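Local coordinates for protein ubiquitin-conjugating enzyme E2, putative (Plasmodium falciparum, PDB 2Q0V) that probably takes part in ubiquitin conjugation, as a member of the ubiquitin-conjugating enzyme (E2) family related to the UEV/UBE2V variants, at residues 139-142 against 143-146. Sequence-based numbering, arbitrary orientation.
Sequences SANK and RLPQ
Arg143 folds back along Lys142 and reaches toward Ser139 beside a type I beta turn from Asn141 to Leu144, in the surface loop that follows helix 125-135. The two long side chains run side by side in the same direction; Lys142 CG lies over one face of the guanidinium, and Lys142 CE comes within 3.6 Å of Arg143 NH2. A bend at chi3 (-62°) swings the arginine head round to Ser139, where a water lying in the guanidinium plane accepts from Arg143 NH1 at 2.8 Å and also bonds Ser139 OG.

Leu144 closes the turn. Leu144 N donates to Asn141 O over 3.0 Å, fairly straight at 159°, the donor standing above the carbonyl plane; this bond from the fourth residue to the first is the one that typically closes a beta turn. Leu144 CD1 approaches Ala140 O at 3.4 Å and lies 3.8 Å from Asn141 OD1. That amide is anchored to the body of the domain, OD1 accepting from Ser100 N and ND2 donating to Glu135 O. Beyond Pro145, Gln146 curls back so that Gln146 NE2 grips Leu144 O at 3.0 Å, while its OE1 accepts from Glu98 N.

With Lys142 NZ 4.2 Å from Arg143 NH2, the paired chains gather positive charge at the surface; the lysine methylenes pack against the guanidinium and the water holds the arginine head beside Ser139, but the like charges probably disfavour a closer approach, while the buried asparagine ties the turn to the fold.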
ATOM      1  N   SER A 139     -16.883  -0.842  -9.955  1.00 46.37           N
ATOM      2  CA  SER A 139     -18.247  -1.349  -9.834  1.00 47.14           C
ATOM      3  C   SER A 139     -18.305  -2.771  -9.274  1.00 47.39           C
ATOM      4  O   SER A 139     -19.341  -3.205  -8.729  1.00 47.31           O
ATOM      5  CB  SER A 139     -18.982  -1.251 -11.181  1.00 47.87           C
ATOM      6  OG  SER A 139     -19.241   0.125 -11.496  1.00 49.61           O
ATOM      7  N   ALA A 140     -17.197  -3.498  -9.407  1.00 46.82           N
ATOM      8  CA  ALA A 140     -17.070  -4.796  -8.755  1.00 45.86           C
ATOM      9  C   ALA A 140     -16.868  -4.668  -7.225  1.00 45.55           C
ATOM     10  O   ALA A 140     -17.021  -5.659  -6.499  1.00 45.90           O
ATOM     11  CB  ALA A 140     -15.947  -5.581  -9.378  1.00 45.66           C
ATOM     12  N   ASN A 141     -16.548  -3.458  -6.741  1.00 44.94           N
ATOM     13  CA  ASN A 141     -16.233  -3.244  -5.313  1.00 44.30           C
ATOM     14  C   ASN A 141     -17.139  -2.270  -4.564  1.00 44.52           C
ATOM     15  O   ASN A 141     -17.449  -2.503  -3.405  1.00 43.93           O
ATOM     16  CB  ASN A 141     -14.771  -2.793  -5.094  1.00 43.31           C
ATOM     17  CG  ASN A 141     -13.742  -3.805  -5.544  1.00 42.50           C
ATOM     18  OD1 ASN A 141     -13.862  -5.010  -5.335  1.00 43.43           O
ATOM     19  ND2 ASN A 141     -12.681  -3.303  -6.129  1.00 42.97           N
ATOM     20  N   LYS A 142     -17.527  -1.165  -5.201  1.00 45.74           N
ATOM     21  CA  LYS A 142     -18.156  -0.035  -4.487  1.00 47.34           C
ATOM     22  C   LYS A 142     -19.526  -0.275  -3.824  1.00 48.37           C
ATOM     23  O   LYS A 142     -19.943   0.528  -2.992  1.00 48.49           O
ATOM     24  CB  LYS A 142     -18.267   1.176  -5.398  1.00 47.75           C
ATOM     25  CG  LYS A 142     -19.401   1.084  -6.404  1.00 48.71           C
ATOM     26  CD  LYS A 142     -19.089   2.000  -7.525  1.00 51.16           C
ATOM     27  CE  LYS A 142     -20.298   2.663  -8.046  1.00 54.04           C
ATOM     28  NZ  LYS A 142     -19.902   3.229  -9.365  1.00 58.25           N
ATOM     29  N   ARG A 143     -20.208  -1.352  -4.214  1.00 49.69           N
ATOM     30  CA  ARG A 143     -21.492  -1.748  -3.640  1.00 51.59           C
ATOM     31  C   ARG A 143     -21.374  -3.080  -2.919  1.00 51.46           C
ATOM     32  O   ARG A 143     -22.378  -3.667  -2.536  1.00 52.22           O
ATOM     33  CB  ARG A 143     -22.570  -1.860  -4.731  1.00 51.35           C
ATOM     34  CG  ARG A 143     -23.145  -0.516  -5.176  1.00 53.47           C
ATOM     35  CD  ARG A 143     -24.160  -0.676  -6.318  1.00 54.63           C
ATOM     36  NE  ARG A 143     -23.540  -1.261  -7.515  1.00 62.04           N
ATOM     37  CZ  ARG A 143     -23.121  -0.565  -8.578  1.00 63.80           C
ATOM     38  NH1 ARG A 143     -22.560  -1.214  -9.599  1.00 65.09           N
ATOM     39  NH2 ARG A 143     -23.262   0.767  -8.630  1.00 62.00           N
ATOM     40  N   LEU A 144     -20.150  -3.553  -2.725  1.00 51.63           N
ATOM     41  CA  LEU A 144     -19.910  -4.839  -2.081  1.00 52.35           C
ATOM     42  C   LEU A 144     -20.198  -4.761  -0.565  1.00 52.57           C
ATOM     43  O   LEU A 144     -19.721  -3.839   0.107  1.00 53.29           O
ATOM     44  CB  LEU A 144     -18.466  -5.265  -2.331  1.00 52.15           C
ATOM     45  CG  LEU A 144     -18.158  -6.597  -3.008  1.00 53.59           C
ATOM     46  CD1 LEU A 144     -16.654  -6.621  -3.309  1.00 54.98           C
ATOM     47  CD2 LEU A 144     -18.560  -7.805  -2.163  1.00 54.69           C
ATOM     48  N   PRO A 145     -21.012  -5.694  -0.033  1.00 52.66           N
ATOM     49  CA  PRO A 145     -21.251  -5.737   1.432  1.00 52.45           C
ATOM     50  C   PRO A 145     -19.976  -5.986   2.271  1.00 51.95           C
ATOM     51  O   PRO A 145     -19.252  -6.956   2.038  1.00 51.56           O
ATOM     52  CB  PRO A 145     -22.261  -6.891   1.595  1.00 52.49           C
ATOM     53  CG  PRO A 145     -22.910  -7.031   0.215  1.00 52.68           C
ATOM     54  CD  PRO A 145     -21.801  -6.723  -0.751  1.00 52.65           C
ATOM     55  N   GLN A 146     -19.748  -5.118   3.257  1.00 51.56           N
ATOM     56  CA  GLN A 146     -18.504  -5.070   4.024  1.00 51.31           C
ATOM     57  C   GLN A 146     -18.582  -5.710   5.415  1.00 52.34           C
ATOM     58  O   GLN A 146     -19.651  -5.719   6.034  1.00 52.12           O
ATOM     59  CB  GLN A 146     -18.067  -3.611   4.189  1.00 50.64           C
ATOM     60  CG  GLN A 146     -17.722  -2.894   2.889  1.00 49.05           C
ATOM     61  CD  GLN A 146     -16.599  -3.573   2.144  1.00 47.38           C
ATOM     62  OE1 GLN A 146     -15.545  -3.861   2.724  1.00 45.73           O
ATOM     63  NE2 GLN A 146     -16.827  -3.870   0.869  1.00 46.90           N
TER
HETATM   64  O   HOH W   1     -21.929  -0.014 -12.001  1.00 56.83           O